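Local coordinates for phosphoacetylglucosamine mutase (Aspergillus lentulus, PDB 5O9X), which catalyses the interconversion of N-acetylglucosamine 6-phosphate and N-acetylglucosamine 1-phosphate, as a member of the phosphoglucomutase/phosphomannomutase family, at residues E188-F199 and K224-P233; V208-G219 and T236-V247. The protein carries 1 engineered substitution. All coordinates share one frame; numbering follows the deposited sequence.

Both contacts belong to the second domain of the mutase and lie on the same side of the chain's centre, with their own centres 14 Å apart. Along the sequence their segments alternate: helix 188-202, strand 212-215, helix 221-231, strand 240-243. Contact 1 packs the two helices together, and contact 2 pairs the two strands at one border of a mixed sheet. Helix 221-231 joins the layers, since L225 packs on V214 and I229 on I240, while R226 forms a salt bridge with D245 just past the edge strand. Together they build the start of an alpha/beta domain; the A217 side chain, just after strand 212-215, is about 11 Å from the bound glucose 1,6-bisphosphate.

Contact 1 of 2, residues E188-F199 and K224-P233; sequences EQGYYEKLAAAF and KLRELIKYLP. With GOL (glycerol), chain F.
E188 and K224 close one end of this helix pair with a salt bridge, K224 NZ lying 3.0 Å from E188 OE2. E188 OE2 also accepts a bond from Y192 OH at 2.8 Å. Both donors come from one face of the carboxylate: the lysine stands above its plane, 37° out, and the phenol approaches on the anti side. K224 reaches this spot because its chain bends at chi2 (-53°) and then runs extended, laying K224 CD 3.3 Å from Y192 OH. A glycerol, probably from the crystallisation liquor, bridges the two charges, and F161 O and Q166 NE2 give K224 NZ and Y192 OH further partners.

Y192 is the main knob of the interface, seated among K224, E227, L228 and Y231. With its CG beside the backbone N, the ring lies across the second helix, with L228 N over one face and E188 O over the other. Next along, Y192 CB sits over the face of the Y231 ring in a CH-pi contact, 3.6 Å from its centroid. The two rings themselves meet obliquely, their planes 34° apart. Y231 is a knob in return, held among Q189, Y192, E193 and A196. A196 is small enough for its CB to approach Y231 O to 3.3 Å, where the two backbones run close. Past the end of helix 221-231, P233 CD meets the edge of the F199 ring; farther back, L195 CB packs on L228 CD1.

The axes of helix segments 188-199 and 224-231 cross at a steep angle. Polarity is graded along the seam, from the charged pair at E188 to alanine, leucine and proline. Y192 suits the boundary, its ring packing on the second helix while its hydroxyl bonds E188; Y231 contributes its ring face. The lysine and the phenol on E188 OE2 would be expected to stabilise its negative charge.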
loop_
_atom_site.group_PDB
_atom_site.type_symbol
_atom_site.label_atom_id
_atom_site.label_comp_id
_atom_site.label_asym_id
_atom_site.label_seq_id
_atom_site.Cartn_x
_atom_site.Cartn_y
_atom_site.Cartn_z
ATOM N N GLU A 188 -11.301 -15.893 3.797
ATOM C CA GLU A 188 -9.933 -16.116 3.387
ATOM C C GLU A 188 -9.854 -17.158 2.284
ATOM O O GLU A 188 -9.097 -16.976 1.326
ATOM C CB GLU A 188 -9.160 -16.544 4.644
ATOM C CG GLU A 188 -7.727 -16.232 4.553
ATOM C CD GLU A 188 -6.974 -16.561 5.825
ATOM O OE1 GLU A 188 -7.448 -16.147 6.917
ATOM O OE2 GLU A 188 -5.958 -17.275 5.677
ATOM N N GLN A 189 -10.623 -18.275 2.411
ATOM C CA GLN A 189 -10.701 -19.244 1.259
ATOM C C GLN A 189 -11.173 -18.566 -0.033
ATOM O O GLN A 189 -10.680 -18.888 -1.101
ATOM C CB GLN A 189 -11.713 -20.350 1.594
ATOM C CG GLN A 189 -11.783 -21.477 0.561
ATOM C CD GLN A 189 -12.644 -22.675 1.045
ATOM O OE1 GLN A 189 -12.697 -22.976 2.212
ATOM N NE2 GLN A 189 -13.294 -23.347 0.126
ATOM N N GLY A 190 -12.194 -17.669 0.042
ATOM C CA GLY A 190 -12.722 -17.038 -1.140
ATOM C C GLY A 190 -11.643 -16.162 -1.815
ATOM O O GLY A 190 -11.496 -16.131 -3.052
ATOM N N TYR A 191 -10.877 -15.478 -0.989
ATOM C CA TYR A 191 -9.697 -14.672 -1.502
ATOM C C TYR A 191 -8.711 -15.548 -2.302
ATOM O O TYR A 191 -8.376 -15.209 -3.448
ATOM C CB TYR A 191 -9.010 -14.004 -0.310
ATOM C CG TYR A 191 -7.689 -13.325 -0.616
ATOM C CD1 TYR A 191 -7.685 -12.005 -1.027
ATOM C CD2 TYR A 191 -6.448 -14.029 -0.509
ATOM C CE1 TYR A 191 -6.483 -11.355 -1.307
ATOM C CE2 TYR A 191 -5.233 -13.400 -0.856
ATOM C CZ TYR A 191 -5.263 -12.086 -1.238
ATOM O OH TYR A 191 -4.112 -11.418 -1.558
ATOM N N TYR A 192 -8.325 -16.721 -1.758
ATOM C CA TYR A 192 -7.358 -17.595 -2.474
ATOM C C TYR A 192 -7.952 -18.132 -3.779
ATOM O O TYR A 192 -7.244 -18.184 -4.824
ATOM C CB TYR A 192 -6.911 -18.801 -1.641
ATOM C CG TYR A 192 -6.237 -18.395 -0.333
ATOM C CD1 TYR A 192 -5.234 -17.397 -0.326
ATOM C CD2 TYR A 192 -6.635 -18.966 0.885
ATOM C CE1 TYR A 192 -4.630 -16.962 0.926
ATOM C CE2 TYR A 192 -6.067 -18.566 2.115
ATOM C CZ TYR A 192 -5.086 -17.579 2.123
ATOM O OH TYR A 192 -4.537 -17.197 3.313
ATOM N N GLU A 193 -9.241 -18.499 -3.713
ATOM C CA GLU A 193 -9.965 -19.053 -4.880
ATOM C C GLU A 193 -10.015 -18.027 -6.024
ATOM O O GLU A 193 -9.802 -18.357 -7.223
ATOM C CB GLU A 193 -11.389 -19.435 -4.429
ATOM C CG GLU A 193 -11.327 -20.703 -3.619
ATOM C CD GLU A 193 -12.686 -21.149 -3.074
ATOM O OE1 GLU A 193 -13.624 -20.319 -3.040
ATOM O OE2 GLU A 193 -12.792 -22.349 -2.704
ATOM N N LYS A 194 -10.311 -16.781 -5.669
ATOM C CA LYS A 194 -10.395 -15.714 -6.693
ATOM C C LYS A 194 -9.052 -15.441 -7.338
ATOM O O LYS A 194 -8.955 -15.360 -8.589
ATOM C CB LYS A 194 -10.932 -14.422 -6.087
ATOM C CG LYS A 194 -11.304 -13.348 -7.139
ATOM C CD LYS A 194 -11.574 -12.042 -6.369
ATOM C CE LYS A 194 -11.872 -10.853 -7.294
ATOM N NZ LYS A 194 -13.144 -11.086 -7.994
ATOM N N LEU A 195 -8.018 -15.256 -6.506
ATOM C CA LEU A 195 -6.659 -15.060 -7.050
ATOM C C LEU A 195 -6.250 -16.244 -7.910
ATOM O O LEU A 195 -5.786 -16.070 -9.098
ATOM C CB LEU A 195 -5.640 -14.796 -5.931
ATOM C CG LEU A 195 -5.414 -13.337 -5.543
ATOM C CD1 LEU A 195 -6.629 -12.853 -4.805
ATOM C CD2 LEU A 195 -4.204 -13.352 -4.574
ATOM N N ALA A 196 -6.493 -17.465 -7.396
ATOM C CA ALA A 196 -6.054 -18.653 -8.174
ATOM C C ALA A 196 -6.760 -18.769 -9.520
ATOM O O ALA A 196 -6.107 -19.018 -10.576
ATOM C CB ALA A 196 -6.236 -19.907 -7.360
ATOM N N ALA A 197 -8.084 -18.544 -9.510
ATOM C CA ALA A 197 -8.857 -18.670 -10.749
ATOM C C ALA A 197 -8.440 -17.611 -11.809
ATOM O O ALA A 197 -8.337 -17.922 -13.016
ATOM C CB ALA A 197 -10.377 -18.658 -10.473
ATOM N N ALA A 198 -8.224 -16.376 -11.340
ATOM C CA ALA A 198 -7.806 -15.262 -12.224
ATOM C C ALA A 198 -6.403 -15.537 -12.798
ATOM O O ALA A 198 -6.180 -15.413 -14.028
ATOM C CB ALA A 198 -7.871 -13.946 -11.489
ATOM N N PHE A 199 -5.493 -16.018 -11.954
ATOM C CA PHE A 199 -4.130 -16.378 -12.416
ATOM C C PHE A 199 -4.141 -17.512 -13.413
ATOM O O PHE A 199 -3.420 -17.472 -14.449
ATOM C CB PHE A 199 -3.260 -16.785 -11.240
ATOM C CG PHE A 199 -1.791 -16.950 -11.579
ATOM C CD1 PHE A 199 -1.021 -15.862 -12.059
ATOM C CD2 PHE A 199 -1.178 -18.204 -11.403
ATOM C CE1 PHE A 199 0.377 -16.097 -12.325
ATOM C CE2 PHE A 199 0.199 -18.416 -11.623
ATOM C CZ PHE A 199 0.966 -17.334 -12.106
ATOM N N LYS A 224 0.206 -16.935 4.647
ATOM C CA LYS A 224 -0.907 -16.754 3.720
ATOM C C LYS A 224 -0.437 -17.080 2.314
ATOM O O LYS A 224 -1.228 -17.652 1.523
ATOM C CB LYS A 224 -1.478 -15.332 3.701
ATOM C CG LYS A 224 -1.905 -14.853 5.068
ATOM C CD LYS A 224 -2.864 -15.819 5.791
ATOM C CE LYS A 224 -3.411 -15.165 7.088
ATOM N NZ LYS A 224 -4.254 -16.118 7.805
ATOM N N LEU A 225 0.801 -16.691 1.989
ATOM C CA LEU A 225 1.248 -17.013 0.605
ATOM C C LEU A 225 1.364 -18.555 0.484
ATOM O O LEU A 225 1.027 -19.110 -0.560
ATOM C CB LEU A 225 2.630 -16.393 0.312
ATOM C CG LEU A 225 3.305 -16.788 -1.023
ATOM C CD1 LEU A 225 2.373 -16.349 -2.140
ATOM C CD2 LEU A 225 4.580 -15.962 -1.049
ATOM N N ARG A 226 1.931 -19.240 1.512
ATOM C CA ARG A 226 2.006 -20.723 1.512
ATOM C C ARG A 226 0.615 -21.320 1.321
ATOM O O ARG A 226 0.484 -22.303 0.615
ATOM C CB ARG A 226 2.602 -21.213 2.852
ATOM C CG ARG A 226 2.601 -22.765 3.072
ATOM C CD ARG A 226 3.017 -23.133 4.545
ATOM N NE ARG A 226 4.266 -22.573 4.519
ATOM C CZ ARG A 226 4.813 -21.610 5.235
ATOM N NH1 ARG A 226 4.408 -21.120 6.410
ATOM N NH2 ARG A 226 5.944 -21.260 4.704
ATOM N N GLU A 227 -0.400 -20.750 1.982
ATOM C CA GLU A 227 -1.778 -21.208 1.821
ATOM C C GLU A 227 -2.322 -20.997 0.384
ATOM O O GLU A 227 -2.921 -21.910 -0.186
ATOM C CB GLU A 227 -2.712 -20.523 2.840
ATOM C CG GLU A 227 -4.115 -21.137 3.057
ATOM C CD GLU A 227 -4.166 -22.621 3.461
ATOM O OE1 GLU A 227 -3.151 -23.194 3.973
ATOM O OE2 GLU A 227 -5.245 -23.252 3.224
ATOM N N LEU A 228 -2.118 -19.788 -0.165
ATOM C CA LEU A 228 -2.500 -19.459 -1.521
ATOM C C LEU A 228 -1.902 -20.490 -2.493
ATOM O O LEU A 228 -2.588 -20.892 -3.420
ATOM C CB LEU A 228 -2.020 -18.016 -1.911
ATOM C CG LEU A 228 -2.147 -17.776 -3.454
ATOM C CD1 LEU A 228 -3.620 -17.770 -3.870
ATOM C CD2 LEU A 228 -1.469 -16.384 -3.665
ATOM N N ILE A 229 -0.654 -20.941 -2.263
ATOM C CA ILE A 229 0.018 -21.833 -3.227
ATOM C C ILE A 229 -0.745 -23.183 -3.388
ATOM O O ILE A 229 -0.836 -23.727 -4.492
ATOM C CB ILE A 229 1.413 -22.044 -2.763
ATOM C CG1 ILE A 229 2.162 -20.761 -3.132
ATOM C CG2 ILE A 229 2.143 -23.242 -3.458
ATOM C CD1 ILE A 229 3.538 -20.671 -2.496
ATOM N N LYS A 230 -1.374 -23.643 -2.321
ATOM C CA LYS A 230 -2.258 -24.846 -2.433
ATOM C C LYS A 230 -3.393 -24.675 -3.390
ATOM O O LYS A 230 -3.833 -25.662 -3.964
ATOM C CB LYS A 230 -2.863 -25.147 -1.102
ATOM C CG LYS A 230 -1.822 -25.433 -0.027
ATOM C CD LYS A 230 -2.636 -25.718 1.227
ATOM C CE LYS A 230 -1.738 -25.838 2.449
ATOM N NZ LYS A 230 -2.680 -25.932 3.628
ATOM N N TYR A 231 -3.921 -23.447 -3.546
ATOM C CA TYR A 231 -4.981 -23.178 -4.525
ATOM C C TYR A 231 -4.519 -22.975 -5.955
ATOM O O TYR A 231 -5.333 -23.038 -6.842
ATOM C CB TYR A 231 -5.814 -21.969 -4.095
ATOM C CG TYR A 231 -6.612 -22.213 -2.811
ATOM C CD1 TYR A 231 -7.998 -22.474 -2.855
ATOM C CD2 TYR A 231 -5.985 -22.166 -1.541
ATOM C CE1 TYR A 231 -8.724 -22.695 -1.649
ATOM C CE2 TYR A 231 -6.715 -22.326 -0.391
ATOM C CZ TYR A 231 -8.077 -22.624 -0.446
ATOM O OH TYR A 231 -8.831 -22.793 0.727
ATOM N N LEU A 232 -3.221 -22.676 -6.183
ATOM C CA LEU A 232 -2.800 -22.178 -7.520
ATOM C C LEU A 232 -2.826 -23.307 -8.584
ATOM O O LEU A 232 -2.635 -24.452 -8.217
ATOM C CB LEU A 232 -1.405 -21.522 -7.473
ATOM C CG LEU A 232 -1.366 -20.189 -6.681
ATOM C CD1 LEU A 232 0.083 -19.724 -6.619
ATOM C CD2 LEU A 232 -2.184 -19.105 -7.393
ATOM N N PRO A 233 -3.028 -22.972 -9.874
ATOM C CA PRO A 233 -3.104 -24.061 -10.883
ATOM C C PRO A 233 -1.773 -24.731 -11.050
ATOM O O PRO A 233 -0.726 -24.134 -10.722
ATOM C CB PRO A 233 -3.569 -23.357 -12.169
ATOM C CG PRO A 233 -3.235 -21.921 -11.956
ATOM C CD PRO A 233 -3.305 -21.646 -10.471
HETATM C C1 GOL F . -3.216 -20.383 6.584
HETATM O O1 GOL F . -4.523 -19.794 6.515
HETATM C C2 GOL F . -2.438 -19.793 7.759
HETATM O O2 GOL F . -3.241 -18.763 8.325
HETATM C C3 GOL F . -2.186 -20.825 8.852
HETATM O O3 GOL F . -3.400 -21.581 9.039
#

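Contact 2 of 2, residues V208-G219 and T236-V247; sequences VKGSLTVDCANG and TGLDIKIVNDDV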
loop_
_atom_site.group_PDB
_atom_site.type_symbol
_atom_site.label_atom_id
_atom_site.label_comp_id
_atom_site.label_asym_id
_atom_site.label_seq_id
_atom_site.Cartn_x
_atom_site.Cartn_y
_atom_site.Cartn_z
ATOM N N VAL A 208 5.750 -19.783 -16.615
ATOM C CA VAL A 208 6.821 -19.131 -15.899
ATOM C C VAL A 208 8.102 -19.932 -16.085
ATOM O O VAL A 208 8.041 -21.139 -16.118
ATOM C CB VAL A 208 6.448 -19.105 -14.378
ATOM C CG1 VAL A 208 7.627 -18.691 -13.526
ATOM C CG2 VAL A 208 5.278 -18.136 -14.188
ATOM N N LYS A 209 9.245 -19.287 -16.110
ATOM C CA LYS A 209 10.485 -20.000 -16.170
ATOM C C LYS A 209 11.279 -19.533 -14.945
ATOM O O LYS A 209 11.338 -18.302 -14.659
ATOM C CB LYS A 209 11.139 -19.623 -17.529
ATOM C CG LYS A 209 12.662 -19.674 -17.643
ATOM C CD LYS A 209 13.204 -21.056 -18.074
ATOM C CE LYS A 209 14.700 -21.220 -17.775
ATOM N NZ LYS A 209 15.071 -20.857 -16.355
ATOM N N GLY A 210 11.935 -20.513 -14.293
ATOM C CA GLY A 210 12.834 -20.371 -13.158
ATOM C C GLY A 210 11.990 -20.150 -11.876
ATOM O O GLY A 210 10.832 -19.739 -11.933
ATOM N N SER A 211 12.617 -20.339 -10.739
ATOM C CA SER A 211 11.942 -20.213 -9.452
ATOM C C SER A 211 11.763 -18.719 -9.128
ATOM O O SER A 211 12.472 -17.836 -9.696
ATOM C CB SER A 211 12.818 -20.858 -8.386
ATOM O OG SER A 211 14.117 -20.282 -8.393
ATOM N N LEU A 212 10.889 -18.479 -8.140
ATOM C CA LEU A 212 10.728 -17.183 -7.520
ATOM C C LEU A 212 10.982 -17.377 -5.998
ATOM O O LEU A 212 10.299 -18.181 -5.378
ATOM C CB LEU A 212 9.289 -16.640 -7.849
ATOM C CG LEU A 212 8.950 -15.336 -7.009
ATOM C CD1 LEU A 212 9.809 -14.138 -7.451
ATOM C CD2 LEU A 212 7.506 -14.963 -7.217
ATOM N N THR A 213 11.946 -16.674 -5.424
ATOM C CA THR A 213 12.244 -16.768 -3.969
ATOM C C THR A 213 11.675 -15.501 -3.262
ATOM O O THR A 213 12.182 -14.373 -3.487
ATOM C CB THR A 213 13.789 -16.941 -3.714
ATOM O OG1 THR A 213 14.240 -18.056 -4.507
ATOM C CG2 THR A 213 14.155 -17.209 -2.177
ATOM N N VAL A 214 10.690 -15.704 -2.396
ATOM C CA VAL A 214 9.899 -14.592 -1.851
ATOM C C VAL A 214 10.211 -14.489 -0.356
ATOM O O VAL A 214 9.932 -15.409 0.491
ATOM C CB VAL A 214 8.344 -14.801 -2.004
ATOM C CG1 VAL A 214 7.609 -13.575 -1.457
ATOM C CG2 VAL A 214 7.948 -15.003 -3.454
ATOM N N ASP A 215 10.879 -13.398 -0.029
ATOM C CA ASP A 215 11.132 -12.982 1.377
ATOM C C ASP A 215 9.857 -12.420 1.920
ATOM O O ASP A 215 9.367 -11.381 1.446
ATOM C CB ASP A 215 12.267 -11.949 1.356
ATOM C CG ASP A 215 12.287 -11.009 2.549
ATOM O OD1 ASP A 215 11.867 -11.430 3.658
ATOM O OD2 ASP A 215 12.775 -9.831 2.344
ATOM N N CYS A 216 9.337 -13.028 2.991
ATOM C CA CYS A 216 7.996 -12.674 3.486
ATOM C C CYS A 216 8.065 -11.870 4.803
ATOM O O CYS A 216 7.034 -11.734 5.562
ATOM C CB CYS A 216 7.074 -13.901 3.637
ATOM S SG CYS A 216 6.707 -14.693 2.050
ATOM N N ALA A 217 9.235 -11.273 5.011
ATOM C CA ALA A 217 9.399 -10.248 6.062
ATOM C C ALA A 217 9.114 -10.760 7.472
ATOM O O ALA A 217 8.930 -9.960 8.444
ATOM C CB ALA A 217 8.526 -8.966 5.719
ATOM N N ASN A 218 9.094 -12.101 7.615
ATOM C CA ASN A 218 8.651 -12.802 8.905
ATOM C C ASN A 218 7.258 -12.340 9.352
ATOM O O ASN A 218 6.978 -12.242 10.570
ATOM C CB ASN A 218 9.673 -12.567 10.032
ATOM C CG ASN A 218 11.048 -13.088 9.667
ATOM O OD1 ASN A 218 12.109 -12.321 9.689
ATOM N ND2 ASN A 218 11.070 -14.325 9.265
ATOM N N GLY A 219 6.411 -11.963 8.366
ATOM C CA GLY A 219 5.050 -11.495 8.652
ATOM C C GLY A 219 3.962 -12.439 8.172
ATOM O O GLY A 219 4.252 -13.498 7.604
ATOM N N THR A 236 1.725 -24.164 -14.453
ATOM C CA THR A 236 1.953 -22.777 -14.912
ATOM C C THR A 236 3.430 -22.547 -14.909
ATOM O O THR A 236 3.889 -21.482 -15.354
ATOM C CB THR A 236 1.338 -21.708 -13.951
ATOM O OG1 THR A 236 1.973 -21.882 -12.684
ATOM C CG2 THR A 236 -0.189 -21.803 -13.821
ATOM N N GLY A 237 4.207 -23.497 -14.383
ATOM C CA GLY A 237 5.667 -23.328 -14.263
ATOM C C GLY A 237 6.088 -22.530 -12.998
ATOM O O GLY A 237 7.259 -22.441 -12.692
ATOM N N LEU A 238 5.147 -21.947 -12.272
ATOM C CA LEU A 238 5.504 -21.120 -11.120
ATOM C C LEU A 238 5.967 -22.054 -9.991
ATOM O O LEU A 238 5.241 -22.945 -9.553
ATOM C CB LEU A 238 4.314 -20.299 -10.688
ATOM C CG LEU A 238 4.582 -19.351 -9.514
ATOM C CD1 LEU A 238 5.613 -18.325 -9.926
ATOM C CD2 LEU A 238 3.297 -18.629 -9.156
ATOM N N ASP A 239 7.143 -21.767 -9.485
ATOM C CA ASP A 239 7.820 -22.503 -8.491
ATOM C C ASP A 239 8.259 -21.497 -7.368
ATOM O O ASP A 239 9.348 -20.944 -7.440
ATOM C CB ASP A 239 9.060 -23.011 -9.231
ATOM C CG ASP A 239 9.958 -23.931 -8.390
ATOM O OD1 ASP A 239 9.518 -24.388 -7.300
ATOM O OD2 ASP A 239 11.126 -24.182 -8.856
ATOM N N ILE A 240 7.453 -21.298 -6.329
ATOM C CA ILE A 240 7.770 -20.290 -5.275
ATOM C C ILE A 240 8.500 -20.944 -4.133
ATOM O O ILE A 240 8.044 -22.002 -3.595
ATOM C CB ILE A 240 6.479 -19.618 -4.723
ATOM C CG1 ILE A 240 5.843 -18.725 -5.798
ATOM C CG2 ILE A 240 6.782 -18.765 -3.420
ATOM C CD1 ILE A 240 4.418 -18.212 -5.538
ATOM N N LYS A 241 9.574 -20.301 -3.689
ATOM C CA LYS A 241 10.209 -20.674 -2.465
ATOM C C LYS A 241 9.961 -19.535 -1.484
ATOM O O LYS A 241 10.088 -18.358 -1.891
ATOM C CB LYS A 241 11.705 -20.840 -2.669
ATOM C CG LYS A 241 12.066 -21.652 -3.910
ATOM C CD LYS A 241 11.974 -23.157 -3.719
ATOM C CE LYS A 241 12.210 -23.964 -5.020
ATOM N NZ LYS A 241 11.627 -25.359 -4.927
ATOM N N ILE A 242 9.658 -19.858 -0.211
ATOM C CA ILE A 242 9.338 -18.838 0.791
ATOM C C ILE A 242 10.496 -18.807 1.711
ATOM O O ILE A 242 11.003 -19.888 2.099
ATOM C CB ILE A 242 8.028 -19.202 1.565
ATOM C CG1 ILE A 242 6.817 -18.936 0.607
ATOM C CG2 ILE A 242 7.906 -18.347 2.859
ATOM C CD1 ILE A 242 5.452 -19.425 1.159
ATOM N N VAL A 243 11.018 -17.620 2.009
ATOM C CA VAL A 243 12.033 -17.446 3.060
ATOM C C VAL A 243 11.520 -16.378 4.029
ATOM O O VAL A 243 10.652 -15.542 3.609
ATOM C CB VAL A 243 13.501 -17.089 2.549
ATOM C CG1 VAL A 243 14.089 -18.245 1.706
ATOM C CG2 VAL A 243 13.579 -15.748 1.722
ATOM N N ASN A 244 12.044 -16.360 5.286
ATOM C CA ASN A 244 11.603 -15.393 6.305
ATOM C C ASN A 244 10.113 -15.433 6.520
ATOM O O ASN A 244 9.371 -14.473 6.199
ATOM C CB ASN A 244 12.074 -13.957 5.938
ATOM C CG ASN A 244 13.544 -13.936 5.564
ATOM O OD1 ASN A 244 14.348 -14.539 6.267
ATOM N ND2 ASN A 244 13.910 -13.250 4.454
ATOM N N ASP A 245 9.633 -16.547 7.085
ATOM C CA ASP A 245 8.257 -16.620 7.463
ATOM C C ASP A 245 8.146 -16.788 8.973
ATOM O O ASP A 245 7.218 -17.467 9.472
ATOM C CB ASP A 245 7.560 -17.788 6.663
ATOM C CG ASP A 245 8.047 -19.192 7.111
ATOM O OD1 ASP A 245 8.987 -19.268 7.919
ATOM O OD2 ASP A 245 7.450 -20.201 6.730
ATOM N N ASP A 246 9.106 -16.256 9.748
ATOM C CA ASP A 246 9.053 -16.560 11.218
ATOM C C ASP A 246 8.072 -15.660 11.980
ATOM O O ASP A 246 8.466 -14.646 12.608
ATOM C CB ASP A 246 10.473 -16.588 11.813
ATOM C CG ASP A 246 10.509 -16.794 13.337
ATOM O OD1 ASP A 246 9.518 -17.272 13.941
ATOM O OD2 ASP A 246 11.569 -16.458 13.904
ATOM N N VAL A 247 6.789 -16.068 11.957
ATOM C CA VAL A 247 5.716 -15.298 12.592
ATOM C C VAL A 247 5.652 -15.669 14.084
ATOM O O VAL A 247 4.803 -15.183 14.781
ATOM C CB VAL A 247 4.325 -15.515 11.943
ATOM C CG1 VAL A 247 4.298 -14.918 10.519
ATOM C CG2 VAL A 247 3.957 -17.013 11.949
#
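D215 and N244 meet through their first torsions. CG of D215 turns opposite its backbone N (chi1 156°) and that of N244 lies beside its own (chi1 -48°), which brings N244 ND2 to 2.8 Å from D215 OD1. The amide and carboxylate planes are almost perpendicular, and ND2 stands above the carboxylate, 69° out of its plane. A217 N reaches D215 OD1 from the opposite face at 3.0 Å, completing an Asx turn. D215 OD2 bonds to S282 and to G258 N; a buried carboxylate suits this place by serving several donors.

C216 N bonds to V243 O, and N218 N reaches N244 O at 2.8 Å from well above the carbonyl plane. C216 to G219 form a type I' turn, and V247 CG1 packs 3.2 Å from G219 O.

Back along the strands the pairing is regular and parallel: L212 N to D239 O, K241 N to L212 O, V214 N to K241 O and V243 N to V214 O. L212, V214, I240 and I242 share one sheet face. There V214 CG2 touches I240 CG2 at 3.9 Å, and branched aliphatic residues fit because two helices cover this side: helix 221-231 meets V214, I240 and I242, while L212 packs on M432 and E436 of helix 428-442. T213, K241, D215 and V243 take the other face, where T213 CG2 meets V243 CG1 at 4.0 Å. At the far end V208 N bonds to T236 O at 2.8 Å.

Strand 212-215, helix 221-231 and strand 240-243 thus make a beta-alpha-beta crossover, with strand 240-243 at the border of the sheet. The turn after strand 212-215 lies near the site but not against it: the A217 side chain is about 11 Å from the bound glucose 1,6-bisphosphate.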